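Local coordinates for water stress and hypersensitive response domain-containing protein (Archaeoglobus fulgidus DSM 4304, PDB 3BUT) that is of unknown function but belongs to the late embryogenesis abundant LEA_2 family and may bind lipids, at residues A[15-28]-A[63-77]. The protein carries 4 engineered substitutions. Sequence-based numbering, arbitrary orientation.
Sequences DSQTEIVALAKVRN and PASATTLKFSLRLNN. Engineered in segment 63-77: Ala64 (natural residue Lys), Ala66 (natural residue Lys).
Glu19 reaches across to Ser72, whose hydroxyl donates a 2.7 Å hydrogen bond from OG to Glu19 OE2, meeting it from above the carboxylate plane. Glu19 can span the gap because CG lies anti to the backbone N (chi1 -176°) and the chain stays extended. In the conformer described, Lys70 NZ makes a long salt bridge to the same Glu19 OE2 at 3.5 Å, its chain running over Val21. Glu19 OE1 turns to Val12 N. A leucine here would probably leave the Ser72 hydroxyl and Val12 N without their acceptor and Lys70 without a nearby negative charge. Gln17 lies obliquely across Arg74, its OE1 3.4 Å from Arg74 CD, amide and guanidinium planes 50° apart.

The other face is mostly apolar, with Thr18 and Thr67 near its ends. Ala24 CB, small enough to leave room for a ring, sits at the edge of Phe71, 3.8 Å from CE2; Tyr39 meets that ring edge-to-face. Val26 CG2 abuts Leu69 CG at 3.7 Å, and Ile20 CD1 touches Leu75 CD1 at 3.8 Å. Such alternation is consistent with an amphipathic antiparallel pair: Val26 and the leucines help close the core against strands 34-45 and 48-61, while Thr18 and Ile20 meet Trp10 and the second subunit.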
loop_
_atom_site.group_PDB
_atom_site.type_symbol
_atom_site.label_atom_id
_atom_site.label_comp_id
_atom_site.label_asym_id
_atom_site.label_seq_id
_atom_site.Cartn_x
_atom_site.Cartn_y
_atom_site.Cartn_z
ATOM N N ASP A 15 3.149 2.657 -12.467
ATOM C CA ASP A 15 1.883 2.108 -11.988
ATOM C C ASP A 15 1.825 0.573 -12.075
ATOM O O ASP A 15 1.004 -0.056 -11.402
ATOM C CB ASP A 15 0.692 2.759 -12.707
ATOM C CG ASP A 15 0.659 2.464 -14.199
ATOM O OD1 ASP A 15 1.726 2.209 -14.800
ATOM O OD2 ASP A 15 -0.449 2.502 -14.775
ATOM N N SER A 16 2.708 -0.014 -12.887
ATOM C CA SER A 16 2.756 -1.467 -13.088
ATOM C C SER A 16 3.846 -2.177 -12.274
ATOM O O SER A 16 3.682 -3.340 -11.896
ATOM C CB SER A 16 2.926 -1.801 -14.573
ATOM O OG SER A 16 4.252 -1.545 -15.002
ATOM N N GLN A 17 4.956 -1.491 -12.016
ATOM C CA GLN A 17 6.066 -2.109 -11.303
ATOM C C GLN A 17 6.775 -1.130 -10.373
ATOM O O GLN A 17 6.913 0.055 -10.687
ATOM C CB GLN A 17 7.053 -2.733 -12.293
ATOM C CG GLN A 17 7.688 -4.028 -11.794
ATOM C CD GLN A 17 8.512 -4.745 -12.854
ATOM O OE1 GLN A 17 9.339 -4.139 -13.534
ATOM N NE2 GLN A 17 8.298 -6.050 -12.984
ATOM N N THR A 18 7.212 -1.643 -9.225
ATOM C CA THR A 18 7.926 -0.861 -8.212
ATOM C C THR A 18 9.344 -1.406 -8.079
ATOM O O THR A 18 9.529 -2.609 -7.914
ATOM C CB THR A 18 7.203 -0.941 -6.835
ATOM O OG1 THR A 18 5.848 -0.497 -6.969
ATOM C CG2 THR A 18 7.913 -0.103 -5.770
ATOM N N GLU A 19 10.340 -0.524 -8.147
ATOM C CA GLU A 19 11.741 -0.925 -8.015
ATOM C C GLU A 19 12.356 -0.421 -6.718
ATOM O O GLU A 19 12.160 0.723 -6.325
ATOM C CB GLU A 19 12.558 -0.425 -9.212
ATOM C CG GLU A 19 14.029 -0.861 -9.225
ATOM C CD GLU A 19 14.851 -0.119 -10.264
ATOM O OE1 GLU A 19 14.303 0.772 -10.944
ATOM O OE2 GLU A 19 16.052 -0.422 -10.398
ATOM N N ILE A 20 13.082 -1.307 -6.053
ATOM C CA ILE A 20 13.920 -0.938 -4.932
ATOM C C ILE A 20 15.349 -1.189 -5.392
ATOM O O ILE A 20 15.626 -2.211 -6.015
ATOM C CB ILE A 20 13.579 -1.763 -3.671
ATOM C CG1 ILE A 20 12.116 -1.532 -3.273
ATOM C CG2 ILE A 20 14.504 -1.395 -2.511
ATOM C CD1 ILE A 20 11.557 -2.545 -2.275
ATOM N N VAL A 21 16.243 -0.241 -5.117
ATOM C CA VAL A 21 17.640 -0.369 -5.501
ATOM C C VAL A 21 18.493 -0.486 -4.250
ATOM O O VAL A 21 18.473 0.397 -3.396
ATOM C CB VAL A 21 18.127 0.838 -6.351
ATOM C CG1 VAL A 21 19.554 0.613 -6.845
ATOM C CG2 VAL A 21 17.207 1.083 -7.529
ATOM N N ALA A 22 19.226 -1.592 -4.146
ATOM C CA ALA A 22 20.201 -1.783 -3.085
ATOM C C ALA A 22 21.585 -1.503 -3.652
ATOM O O ALA A 22 21.910 -1.967 -4.742
ATOM C CB ALA A 22 20.119 -3.204 -2.539
ATOM N N LEU A 23 22.381 -0.721 -2.926
ATOM C CA LEU A 23 23.757 -0.434 -3.323
ATOM C C LEU A 23 24.732 -0.978 -2.293
ATOM O O LEU A 23 24.839 -0.442 -1.189
ATOM C CB LEU A 23 23.991 1.066 -3.516
ATOM C CG LEU A 23 23.215 1.826 -4.595
ATOM C CD1 LEU A 23 23.753 3.239 -4.699
ATOM C CD2 LEU A 23 23.276 1.129 -5.946
ATOM N N ALA A 24 25.443 -2.040 -2.662
ATOM C CA ALA A 24 26.389 -2.699 -1.764
ATOM C C ALA A 24 27.834 -2.385 -2.128
ATOM O O ALA A 24 28.281 -2.690 -3.231
ATOM C CB ALA A 24 26.159 -4.207 -1.769
ATOM N N LYS A 25 28.554 -1.771 -1.193
ATOM C CA LYS A 25 29.980 -1.537 -1.344
ATOM C C LYS A 25 30.747 -2.789 -0.916
ATOM O O LYS A 25 30.738 -3.157 0.255
ATOM C CB LYS A 25 30.411 -0.323 -0.511
ATOM C CG LYS A 25 31.873 0.129 -0.690
ATOM C CD LYS A 25 32.106 0.889 -1.998
ATOM C CE LYS A 25 33.458 1.599 -1.998
ATOM N NZ LYS A 25 33.796 2.210 -3.317
ATOM N N VAL A 26 31.393 -3.444 -1.876
ATOM C CA VAL A 26 32.180 -4.639 -1.590
ATOM C C VAL A 26 33.664 -4.401 -1.818
ATOM O O VAL A 26 34.053 -3.729 -2.761
ATOM C CB VAL A 26 31.712 -5.879 -2.396
ATOM C CG1 VAL A 26 30.298 -6.275 -2.003
ATOM C CG2 VAL A 26 31.796 -5.638 -3.890
ATOM N N ARG A 27 34.485 -4.937 -0.924
ATOM C CA ARG A 27 35.923 -4.917 -1.086
ATOM C C ARG A 27 36.410 -6.340 -1.358
ATOM O O ARG A 27 36.080 -7.266 -0.621
ATOM C CB ARG A 27 36.590 -4.315 0.157
ATOM C CG ARG A 27 38.110 -4.274 0.091
ATOM C CD ARG A 27 38.673 -3.160 0.951
ATOM N NE ARG A 27 38.581 -1.862 0.285
ATOM C CZ ARG A 27 39.563 -1.306 -0.420
ATOM N NH1 ARG A 27 40.732 -1.920 -0.559
ATOM N NH2 ARG A 27 39.373 -0.123 -0.988
ATOM N N ASN A 28 37.180 -6.508 -2.426
ATOM C CA ASN A 28 37.772 -7.795 -2.755
ATOM C C ASN A 28 39.052 -8.032 -1.954
ATOM O O ASN A 28 40.050 -7.336 -2.147
ATOM C CB ASN A 28 38.051 -7.872 -4.260
ATOM C CG ASN A 28 38.451 -9.258 -4.720
ATOM O OD1 ASN A 28 38.534 -10.193 -3.930
ATOM N ND2 ASN A 28 38.682 -9.400 -6.018
ATOM N N PRO A 63 41.164 -7.413 -7.776
ATOM C CA PRO A 63 41.804 -7.754 -6.491
ATOM C C PRO A 63 42.220 -6.524 -5.700
ATOM O O PRO A 63 42.742 -5.583 -6.292
ATOM C CB PRO A 63 43.067 -8.512 -6.902
ATOM C CG PRO A 63 42.862 -8.942 -8.282
ATOM C CD PRO A 63 41.815 -8.102 -8.909
ATOM N N ALA A 64 41.955 -6.532 -4.390
ATOM C CA ALA A 64 42.251 -5.416 -3.460
ATOM C C ALA A 64 41.466 -4.109 -3.686
ATOM O O ALA A 64 41.680 -3.120 -2.981
ATOM C CB ALA A 64 43.777 -5.149 -3.361
ATOM N N SER A 65 40.555 -4.116 -4.655
ATOM C CA SER A 65 39.737 -2.947 -4.976
ATOM C C SER A 65 38.369 -3.039 -4.321
ATOM O O SER A 65 37.930 -4.123 -3.943
ATOM C CB SER A 65 39.561 -2.805 -6.489
ATOM O OG SER A 65 40.571 -1.996 -7.049
ATOM N N ALA A 66 37.716 -1.884 -4.191
ATOM C CA ALA A 66 36.344 -1.788 -3.701
ATOM C C ALA A 66 35.411 -1.296 -4.806
ATOM O O ALA A 66 35.779 -0.425 -5.594
ATOM C CB ALA A 66 36.273 -0.882 -2.483
ATOM N N THR A 67 34.208 -1.864 -4.855
ATOM C CA THR A 67 33.235 -1.606 -5.924
ATOM C C THR A 67 31.826 -1.510 -5.337
ATOM O O THR A 67 31.456 -2.312 -4.487
ATOM C CB THR A 67 33.277 -2.748 -6.979
ATOM O OG1 THR A 67 34.575 -2.794 -7.579
ATOM C CG2 THR A 67 32.245 -2.552 -8.083
ATOM N N THR A 68 31.047 -0.529 -5.780
ATOM C CA THR A 68 29.631 -0.493 -5.440
ATOM C C THR A 68 28.855 -1.374 -6.418
ATOM O O THR A 68 28.912 -1.172 -7.626
ATOM C CB THR A 68 29.084 0.946 -5.400
ATOM O OG1 THR A 68 29.787 1.681 -4.394
ATOM C CG2 THR A 68 27.587 0.972 -5.065
ATOM N N LEU A 69 28.165 -2.374 -5.876
ATOM C CA LEU A 69 27.285 -3.242 -6.651
ATOM C C LEU A 69 25.838 -2.783 -6.523
ATOM O O LEU A 69 25.411 -2.392 -5.442
ATOM C CB LEU A 69 27.378 -4.688 -6.161
ATOM C CG LEU A 69 28.714 -5.414 -5.992
ATOM C CD1 LEU A 69 28.440 -6.860 -5.629
ATOM C CD2 LEU A 69 29.586 -5.324 -7.227
ATOM N N LYS A 70 25.100 -2.869 -7.631
ATOM C CA LYS A 70 23.700 -2.445 -7.696
ATOM C C LYS A 70 22.773 -3.646 -7.902
ATOM O O LYS A 70 22.934 -4.423 -8.855
ATOM C CB LYS A 70 23.510 -1.409 -8.819
ATOM C CG LYS A 70 22.060 -1.127 -9.229
ATOM C CD LYS A 70 22.002 -0.351 -10.543
ATOM C CE LYS A 70 20.791 -0.746 -11.391
ATOM N NZ LYS A 70 19.499 -0.146 -10.935
ATOM N N PHE A 71 21.807 -3.784 -7.001
ATOM C CA PHE A 71 20.795 -4.827 -7.066
ATOM C C PHE A 71 19.420 -4.183 -7.268
ATOM O O PHE A 71 18.943 -3.417 -6.429
ATOM C CB PHE A 71 20.829 -5.694 -5.798
ATOM C CG PHE A 71 22.175 -6.323 -5.525
ATOM C CD1 PHE A 71 22.550 -7.501 -6.161
ATOM C CD2 PHE A 71 23.062 -5.739 -4.630
ATOM C CE1 PHE A 71 23.794 -8.084 -5.923
ATOM C CE2 PHE A 71 24.302 -6.310 -4.385
ATOM C CZ PHE A 71 24.668 -7.491 -5.028
ATOM N N SER A 72 18.804 -4.475 -8.407
ATOM C CA SER A 72 17.496 -3.950 -8.740
ATOM C C SER A 72 16.440 -4.974 -8.362
ATOM O O SER A 72 16.363 -6.044 -8.961
ATOM C CB SER A 72 17.424 -3.632 -10.233
ATOM O OG SER A 72 16.140 -3.160 -10.593
ATOM N N LEU A 73 15.634 -4.642 -7.362
ATOM C CA LEU A 73 14.605 -5.545 -6.875
ATOM C C LEU A 73 13.254 -5.034 -7.327
ATOM O O LEU A 73 12.792 -4.000 -6.849
ATOM C CB LEU A 73 14.652 -5.637 -5.349
ATOM C CG LEU A 73 16.021 -5.637 -4.655
ATOM C CD1 LEU A 73 15.854 -5.474 -3.157
ATOM C CD2 LEU A 73 16.814 -6.894 -4.967
ATOM N N ARG A 74 12.625 -5.757 -8.249
ATOM C CA ARG A 74 11.358 -5.325 -8.831
ATOM C C ARG A 74 10.166 -6.096 -8.282
ATOM O O ARG A 74 10.202 -7.317 -8.168
ATOM C CB ARG A 74 11.394 -5.418 -10.357
ATOM C CG ARG A 74 12.372 -4.452 -11.019
ATOM C CD ARG A 74 12.553 -4.772 -12.498
ATOM N NE ARG A 74 13.807 -4.234 -13.022
ATOM C CZ ARG A 74 14.983 -4.857 -12.961
ATOM N NH1 ARG A 74 16.063 -4.275 -13.465
ATOM N NH2 ARG A 74 15.089 -6.053 -12.389
ATOM N N LEU A 75 9.108 -5.362 -7.953
ATOM C CA LEU A 75 7.876 -5.945 -7.444
ATOM C C LEU A 75 6.750 -5.791 -8.454
ATOM O O LEU A 75 6.359 -4.673 -8.795
ATOM C CB LEU A 75 7.459 -5.290 -6.123
ATOM C CG LEU A 75 8.374 -5.357 -4.905
ATOM C CD1 LEU A 75 9.249 -4.133 -4.830
ATOM C CD2 LEU A 75 7.515 -5.439 -3.669
ATOM N N ASN A 76 6.248 -6.924 -8.933
ATOM C CA ASN A 76 5.020 -6.974 -9.716
ATOM C C ASN A 76 3.848 -6.669 -8.780
ATOM O O ASN A 76 3.672 -7.342 -7.756
ATOM C CB ASN A 76 4.877 -8.356 -10.371
ATOM C CG ASN A 76 3.543 -8.547 -11.089
ATOM O OD1 ASN A 76 2.826 -9.512 -10.826
ATOM N ND2 ASN A 76 3.213 -7.634 -12.001
ATOM N N ASN A 77 3.056 -5.661 -9.131
ATOM C CA ASN A 77 1.990 -5.184 -8.258
ATOM C C ASN A 77 0.814 -6.143 -8.101
ATOM O O ASN A 77 0.076 -6.080 -7.118
ATOM C CB ASN A 77 1.492 -3.814 -8.719
ATOM C CG ASN A 77 2.619 -2.816 -8.904
ATOM O OD1 ASN A 77 3.497 -2.689 -8.050
ATOM N ND2 ASN A 77 2.602 -2.103 -10.024
#